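PDB 3O6P: peptide ABC transporter, peptide-binding protein from Enterococcus faecalis, which probably binds peptides for uptake by an ABC transporter, the present chain being a fragment from the C-terminal part of the longer protein. Local coordinates for residues A[36-39]-A[40-44]; A[52-55]-A[56-60]; A[134-137]-A[138-142]; A[218-221]-A[222-226]. All blocks are in the same frame, centred on the assembly; numbering follows the deposited sequence. Where two conformers were deposited one is given.

Contact 1. Residues A[36-39]-A[40-44]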
# COMPACT_ATOMS: atom_id res chain seq x y z
N LYS A 36 -0.79 14.64 2.41
CA LYS A 36 -1.47 15.77 3.06
C LYS A 36 -2.25 16.59 2.00
O LYS A 36 -3.43 16.89 2.18
CB LYS A 36 -0.45 16.66 3.80
CG LYS A 36 -1.09 17.75 4.65
CD LYS A 36 -0.03 18.61 5.36
CE LYS A 36 -0.68 19.61 6.32
NZ LYS A 36 -1.33 18.96 7.52
N ALA A 37 -1.60 16.92 0.90
CA ALA A 37 -2.29 17.64 -0.18
C ALA A 37 -3.44 16.81 -0.73
O ALA A 37 -4.53 17.34 -1.06
CB ALA A 37 -1.27 17.98 -1.31
N LEU A 38 -3.21 15.50 -0.89
CA LEU A 38 -4.25 14.65 -1.44
C LEU A 38 -5.48 14.74 -0.55
O LEU A 38 -6.59 14.96 -1.04
CB LEU A 38 -3.78 13.19 -1.56
CG LEU A 38 -4.82 12.12 -1.96
CD1 LEU A 38 -5.46 12.38 -3.35
CD2 LEU A 38 -4.15 10.73 -1.91
N VAL A 39 -5.30 14.56 0.75
CA VAL A 39 -6.49 14.55 1.61
C VAL A 39 -7.12 15.90 1.88
O VAL A 39 -8.35 16.01 1.93
CB VAL A 39 -6.31 13.75 2.94
CG1 VAL A 39 -5.94 12.30 2.62
CG2 VAL A 39 -5.28 14.41 3.83
N GLU A 40 -6.28 16.94 1.93
CA GLU A 40 -6.73 18.29 2.31
C GLU A 40 -7.17 19.20 1.16
O GLU A 40 -8.08 20.03 1.35
CB GLU A 40 -5.68 18.97 3.19
CG GLU A 40 -5.55 18.29 4.57
CD GLU A 40 -4.51 18.93 5.48
OE1 GLU A 40 -4.21 18.37 6.57
OE2 GLU A 40 -3.99 20.00 5.11
N SER A 41 -6.55 19.04 -0.02
CA SER A 41 -6.84 19.90 -1.16
C SER A 41 -7.62 19.14 -2.23
O SER A 41 -8.56 19.67 -2.82
CB SER A 41 -5.54 20.45 -1.73
OG SER A 41 -5.85 21.25 -2.84
N ILE A 42 -7.25 17.88 -2.45
CA ILE A 42 -7.85 17.12 -3.54
C ILE A 42 -9.17 16.50 -3.10
O ILE A 42 -10.20 16.75 -3.75
CB ILE A 42 -6.89 16.04 -4.10
CG1 ILE A 42 -5.55 16.68 -4.54
CG2 ILE A 42 -7.55 15.25 -5.24
CD1 ILE A 42 -5.65 17.60 -5.75
N LEU A 43 -9.16 15.77 -2.00
CA LEU A 43 -10.36 15.05 -1.58
C LEU A 43 -11.27 15.90 -0.70
O LEU A 43 -12.46 16.08 -1.03
CB LEU A 43 -9.99 13.74 -0.87
CG LEU A 43 -9.33 12.68 -1.73
CD1 LEU A 43 -8.78 11.56 -0.85
CD2 LEU A 43 -10.32 12.18 -2.79
N GLY A 44 -10.74 16.40 0.41
CA GLY A 44 -11.47 17.28 1.32
C GLY A 44 -12.76 16.68 1.83
O GLY A 44 -13.78 17.39 1.98
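K36 and E40 meet one turn apart on helix 35-43, in a local contact along the partly buried last turns of that helix, where the backbone coil widens. On the outward side, K36 carries its CG anti to the backbone N (chi1 -172°) and runs nearly straight until CE, where chi4 turns NZ toward the carboxylate of E40. NZ meets E40 OE1 at 3.1 Å from the syn side, somewhat out of the carboxylate plane, and forms a salt bridge. Since E40 was deposited in two conformers, this bridge describes the modelled one and may be held only part of the time. The inward side is apolar. CD1 of L38 lies 4.0 Å from CB of I42, the two side chains crossing at about a right angle, while CG of L38 approaches CD1 of L43 more loosely, at 4.2 Å. F117 of helix 109-125 and F226 of strand 223-228 cover this face.

The backbone records the change of pitch. E40 N reaches K36 O in the ordinary i to i+4 way, at 2.9 Å. A37 O then accepts twice, from S41 N at 2.8 Å and from I42 N at 3.1 Å. Beyond it the bonds span five residues, L43 N to L38 O and G44 N to V39 O, both 2.9 Å. G44 next leaves helical geometry with positive phi (56°). This is a helix C-terminus in which i to i+5 bonds replace i to i+4 bonds, a pi-type turn ended by a glycine of positive phi, here on a helix packed against strand 223-228.

Contact 2. Residues A[52-55]-A[56-60]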
# COMPACT_ATOMS: atom_id res chain seq x y z
N GLY A 52 -0.12 3.95 8.06
CA GLY A 52 0.46 2.76 7.39
C GLY A 52 -0.67 2.04 6.69
O GLY A 52 -1.52 2.65 6.01
N LEU A 53 -0.67 0.72 6.84
CA LEU A 53 -1.71 -0.10 6.24
C LEU A 53 -2.88 -0.24 7.19
O LEU A 53 -4.03 0.03 6.82
CB LEU A 53 -1.14 -1.48 5.87
CG LEU A 53 -2.18 -2.49 5.39
CD1 LEU A 53 -2.89 -1.98 4.12
CD2 LEU A 53 -1.57 -3.88 5.15
N VAL A 54 -2.62 -0.67 8.41
CA VAL A 54 -3.73 -0.84 9.37
C VAL A 54 -4.18 0.57 9.80
O VAL A 54 -3.33 1.39 10.17
CB VAL A 54 -3.25 -1.64 10.60
CG1 VAL A 54 -4.31 -1.65 11.71
CG2 VAL A 54 -2.91 -3.08 10.19
N PRO A 55 -5.50 0.86 9.74
CA PRO A 55 -5.96 2.20 10.17
C PRO A 55 -5.61 2.53 11.61
O PRO A 55 -5.56 1.64 12.46
CB PRO A 55 -7.49 2.10 10.05
CG PRO A 55 -7.67 1.11 8.97
CD PRO A 55 -6.60 0.09 9.15
N ALA A 56 -5.39 3.82 11.86
CA ALA A 56 -5.22 4.38 13.20
C ALA A 56 -6.55 4.47 13.93
O ALA A 56 -7.60 4.54 13.30
CB ALA A 56 -4.59 5.77 13.10
N ASP A 57 -6.49 4.49 15.26
CA ASP A 57 -7.67 4.61 16.12
C ASP A 57 -8.65 3.47 15.91
O ASP A 57 -9.86 3.67 16.04
CB ASP A 57 -8.40 5.95 15.92
CG ASP A 57 -7.52 7.14 16.16
OD1 ASP A 57 -6.69 7.10 17.09
OD2 ASP A 57 -7.66 8.14 15.42
N MSE A 58 -8.14 2.28 15.61
CA MSE A 58 -9.02 1.14 15.37
C MSE A 58 -8.82 -0.01 16.36
O MSE A 58 -9.79 -0.52 16.92
CB MSE A 58 -8.88 0.62 13.94
CG MSE A 58 -9.84 -0.50 13.64
SE MSE A 58 -9.45 -1.36 11.96
CE MSE A 58 -7.83 -2.33 12.44
N ALA A 59 -7.57 -0.41 16.55
CA ALA A 59 -7.24 -1.54 17.44
C ALA A 59 -6.31 -1.14 18.59
O ALA A 59 -5.32 -0.42 18.39
CB ALA A 59 -6.64 -2.69 16.64
N LYS A 60 -6.65 -1.65 19.78
CA LYS A 60 -5.89 -1.38 21.01
C LYS A 60 -5.14 -2.61 21.53
O LYS A 60 -5.66 -3.74 21.49
CB LYS A 60 -6.83 -0.84 22.10
O HOH W 1 -5.27 1.03 15.12
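M58, a selenomethionine, lays its terminal methyl CE against CG1 of V54, 3.7 Å away, the two side chains crossing at about a right angle. The setting is an irregular loop, without helix or strand, that links helix 35-43 to helix 68-72 in this family 5 solute-binding protein, and the chain folds back on itself here through an open turn at A56 and D57. D57 has positive phi (60°), which swings the following residue round to the side of P55. M58 starts with CG anti to the backbone N (chi1 -176°) and stays extended through SE; the bend at chi3 (72°) then brings CE onto V54. Along the way SE passes 4.3 Å from CD of P55, and these two approaches, CE on V54 and SE on P55, make a thin apolar strip beside the turn. Nearer the backbone, CB of M58 lies 3.8 Å from P55 O. F167 of helix 165-168 touches both P55 and M58, while L168 of the same helix reaches V54, so the strip is packed against that helix. E213 anchors the incoming limb by accepting from the backbone N of L53 and of V54. No direct hydrogen bond closes the turn. A water takes that role, donating to P55 O at 2.7 Å and accepting from A59 N at 3.1 Å.

Contact 3. Residues A[134-137]-A[138-142]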
# COMPACT_ATOMS: atom_id res chain seq x y z
N SER A 134 -6.14 4.28 -16.03
CA SER A 134 -7.24 3.54 -16.62
C SER A 134 -8.41 3.43 -15.65
O SER A 134 -8.52 2.46 -14.92
CB SER A 134 -6.79 2.15 -17.04
OG SER A 134 -5.81 2.22 -18.06
N PRO A 135 -9.27 4.46 -15.62
CA PRO A 135 -10.47 4.37 -14.76
C PRO A 135 -11.53 3.50 -15.42
O PRO A 135 -11.87 3.69 -16.60
CB PRO A 135 -10.94 5.84 -14.63
CG PRO A 135 -9.78 6.67 -15.14
CD PRO A 135 -9.11 5.81 -16.19
N VAL A 136 -12.05 2.53 -14.66
CA VAL A 136 -12.96 1.52 -15.18
C VAL A 136 -14.02 1.17 -14.14
O VAL A 136 -13.83 1.41 -12.95
CB VAL A 136 -12.22 0.19 -15.57
CG1 VAL A 136 -11.19 0.40 -16.68
CG2 VAL A 136 -11.55 -0.43 -14.35
N PRO A 137 -15.12 0.55 -14.57
CA PRO A 137 -16.14 0.10 -13.63
C PRO A 137 -15.67 -1.06 -12.74
O PRO A 137 -14.70 -1.74 -13.04
CB PRO A 137 -17.28 -0.36 -14.53
CG PRO A 137 -17.04 0.27 -15.82
CD PRO A 137 -15.56 0.41 -15.97
N PHE A 138 -16.39 -1.28 -11.66
CA PHE A 138 -16.01 -2.26 -10.65
C PHE A 138 -15.70 -3.66 -11.19
O PHE A 138 -14.65 -4.23 -10.85
CB PHE A 138 -17.11 -2.34 -9.59
CG PHE A 138 -16.79 -3.26 -8.47
CD1 PHE A 138 -15.95 -2.84 -7.45
CD2 PHE A 138 -17.34 -4.55 -8.42
CE1 PHE A 138 -15.64 -3.66 -6.39
CE2 PHE A 138 -17.01 -5.41 -7.36
CZ PHE A 138 -16.16 -4.96 -6.35
N SER A 139 -16.59 -4.25 -11.98
CA SER A 139 -16.35 -5.64 -12.39
C SER A 139 -15.10 -5.75 -13.25
O SER A 139 -14.41 -6.74 -13.19
CB SER A 139 -17.56 -6.27 -13.05
OG SER A 139 -17.80 -5.61 -14.25
N VAL A 140 -14.82 -4.74 -14.05
CA VAL A 140 -13.58 -4.71 -14.84
C VAL A 140 -12.34 -4.57 -13.96
O VAL A 140 -11.33 -5.28 -14.16
CB VAL A 140 -13.64 -3.62 -15.93
CG1 VAL A 140 -12.25 -3.45 -16.64
CG2 VAL A 140 -14.77 -3.94 -16.93
N ARG A 141 -12.38 -3.65 -13.00
CA ARG A 141 -11.24 -3.48 -12.10
C ARG A 141 -10.97 -4.78 -11.36
O ARG A 141 -9.81 -5.17 -11.20
CB ARG A 141 -11.51 -2.36 -11.09
CG ARG A 141 -10.39 -2.17 -10.08
CD ARG A 141 -10.41 -0.77 -9.47
NE ARG A 141 -11.69 -0.43 -8.84
CZ ARG A 141 -12.00 -0.72 -7.58
NH1 ARG A 141 -11.13 -1.35 -6.80
NH2 ARG A 141 -13.19 -0.34 -7.09
N LEU A 142 -12.03 -5.44 -10.93
CA LEU A 142 -11.87 -6.68 -10.17
C LEU A 142 -11.24 -7.76 -11.04
O LEU A 142 -10.28 -8.45 -10.63
CB LEU A 142 -13.24 -7.16 -9.67
CG LEU A 142 -13.28 -8.50 -8.92
CD1 LEU A 142 -12.24 -8.55 -7.80
CD2 LEU A 142 -14.69 -8.80 -8.38
O HOH W 2 -13.98 0.39 -10.30
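V136 and P137 carry the chain from strand 129-136 into helix 138-147, the strand and helix segments running at 126° to each other with their axes 8.0 Å apart at closest approach. P137 occupies the N-cap position, where its ring lacks an N-H to donate, and its carbonyl opens the helical bonding: R141 N donates to P137 O at 3.0 Å in a nearly straight bond (N-H...O 169°).

The side chain that turns back onto the new helix is V136. Its CB meets CG1 of V140 at 3.8 Å, the two valines crossing at about a right angle, and its CG2 lies against R141, 3.6 Å from R141 N and 3.8 Å from R141 CB. V136 CG2 is placed between the backbone N and carbonyl carbon (chi1 -63° for CG1), the rotation that lets this methyl lean over the helix start. L104 of neighbouring strand 99-106 also touches V136.

Beyond CB the chain of R141 runs away from CG2 of V136 and bends at chi3, which turns NE toward a water lying between it and the strand end. The water sits at the guanidinium edge, in its plane; it accepts from R141 NE and donates to V136 O, both at 2.8 Å. The helix goes on to strand 152-158, parallel to the first with strand 99-106 between them, a beta-alpha-beta crossover. Three components thus join the corner: the backbone bond, the valine packing, and a water bridge that tethers the arginine, whose positive charge would probably polarise the water.

Contact 4. Residues A[218-221]-A[222-226]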
# COMPACT_ATOMS: atom_id res chain seq x y z
N GLY A 218 8.02 -1.45 5.74
CA GLY A 218 9.48 -1.32 5.62
C GLY A 218 10.00 -1.59 4.22
O GLY A 218 11.02 -1.04 3.83
N ASP A 219 9.33 -2.46 3.47
CA ASP A 219 9.71 -2.67 2.07
C ASP A 219 8.62 -2.15 1.11
O ASP A 219 8.64 -2.46 -0.06
CB ASP A 219 10.20 -4.11 1.72
CG ASP A 219 9.09 -5.13 1.67
OD1 ASP A 219 7.96 -4.81 2.13
OD2 ASP A 219 9.35 -6.26 1.17
N MSE A 220 7.70 -1.33 1.65
CA MSE A 220 6.60 -0.71 0.89
C MSE A 220 5.94 -1.68 -0.09
O MSE A 220 5.84 -1.40 -1.29
CB MSE A 220 7.03 0.61 0.22
CG MSE A 220 5.89 1.52 -0.19
SE MSE A 220 4.89 2.19 1.34
CE MSE A 220 6.29 3.19 2.23
N GLY A 221 5.43 -2.78 0.44
CA GLY A 221 4.89 -3.84 -0.43
C GLY A 221 3.59 -3.44 -1.09
O GLY A 221 3.22 -4.02 -2.15
N VAL A 222 2.89 -2.49 -0.47
CA VAL A 222 1.71 -1.84 -1.01
C VAL A 222 1.85 -0.35 -0.63
O VAL A 222 2.54 -0.04 0.34
CB VAL A 222 0.40 -2.47 -0.43
CG1 VAL A 222 0.33 -2.31 1.09
CG2 VAL A 222 -0.84 -1.88 -1.10
N VAL A 223 1.23 0.56 -1.38
CA VAL A 223 1.42 2.01 -1.18
C VAL A 223 0.11 2.61 -0.63
O VAL A 223 -0.79 2.93 -1.41
CB VAL A 223 1.88 2.74 -2.48
CG1 VAL A 223 2.06 4.26 -2.21
CG2 VAL A 223 3.19 2.15 -3.02
N PRO A 224 -0.02 2.71 0.71
CA PRO A 224 -1.26 3.33 1.26
C PRO A 224 -1.37 4.79 0.85
O PRO A 224 -0.36 5.49 0.81
CB PRO A 224 -1.07 3.19 2.79
CG PRO A 224 -0.09 2.03 2.94
CD PRO A 224 0.89 2.26 1.79
N LEU A 225 -2.59 5.20 0.50
CA LEU A 225 -2.84 6.56 0.04
C LEU A 225 -3.53 7.42 1.10
O LEU A 225 -3.14 8.57 1.31
CB LEU A 225 -3.66 6.53 -1.26
CG LEU A 225 -2.99 5.81 -2.44
CD1 LEU A 225 -3.99 5.82 -3.60
CD2 LEU A 225 -1.68 6.54 -2.82
N PHE A 226 -4.55 6.86 1.76
CA PHE A 226 -5.23 7.59 2.82
C PHE A 226 -6.07 6.63 3.64
O PHE A 226 -6.30 5.49 3.24
CB PHE A 226 -6.10 8.75 2.26
CG PHE A 226 -7.18 8.31 1.28
CD1 PHE A 226 -8.43 7.89 1.75
CD2 PHE A 226 -6.97 8.37 -0.11
CE1 PHE A 226 -9.47 7.49 0.85
CE2 PHE A 226 -7.99 7.99 -1.02
CZ PHE A 226 -9.25 7.55 -0.53
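M220, a selenomethionine, reaches across the corner between helix 202-218 and strand 223-228 and meets V223 at about a right angle and P224 obliquely. Its CG lies 4.0 Å from CG2 of V223, and its SE 4.0 Å from CD of the P224 ring. With CG anti to the backbone N (chi1 -161°), the chain leaves the turn toward the strand; the bend at chi2 brings SE to CD of P224, and the bend at chi3 carries CE away from the ring. M220 has positive phi (42°) as the C-prime residue of the Schellman motif that ends the helix; G221 follows it and leads into the strand. Beyond P224, L225 and F226 both face Q7 in a classic beta bulge against strand 5-11. K27 and S30 of helix 23-31 cover M220, so the corner is enclosed.

Side chains serve the neighbouring carbonyls: R26 and Q13 hydrogen-bond to those of D219 and G221. V222 O, 3.4 Å from SE of M220, is buried without a polar partner in the model, probably at some energetic cost. The CG to CG2 and SE to CD contacts themselves imply dispersion between a polarisable selenomethionine chain and its aliphatic neighbours.

Overall arrangement
In chain order the contacts run 1, 2, 3, 4, and the last lies near the middle of the fold, its centre about 3 Å from that of the chain. Contacts 1 and 2 both touch it: V39 and L43 of helix 35-43 pack on F226, and G52 lies against P224. Their own centres are about 20 Å apart, without touching. Contact 3 is remote, about 21 Å from contact 4 between centres, yet both reach the same mixed sheet, whose outermost strands are 129-136 and 223-228. Local turns at a helix end, a loop and two sheet edges thus frame one sheet-centred part of the binding protein.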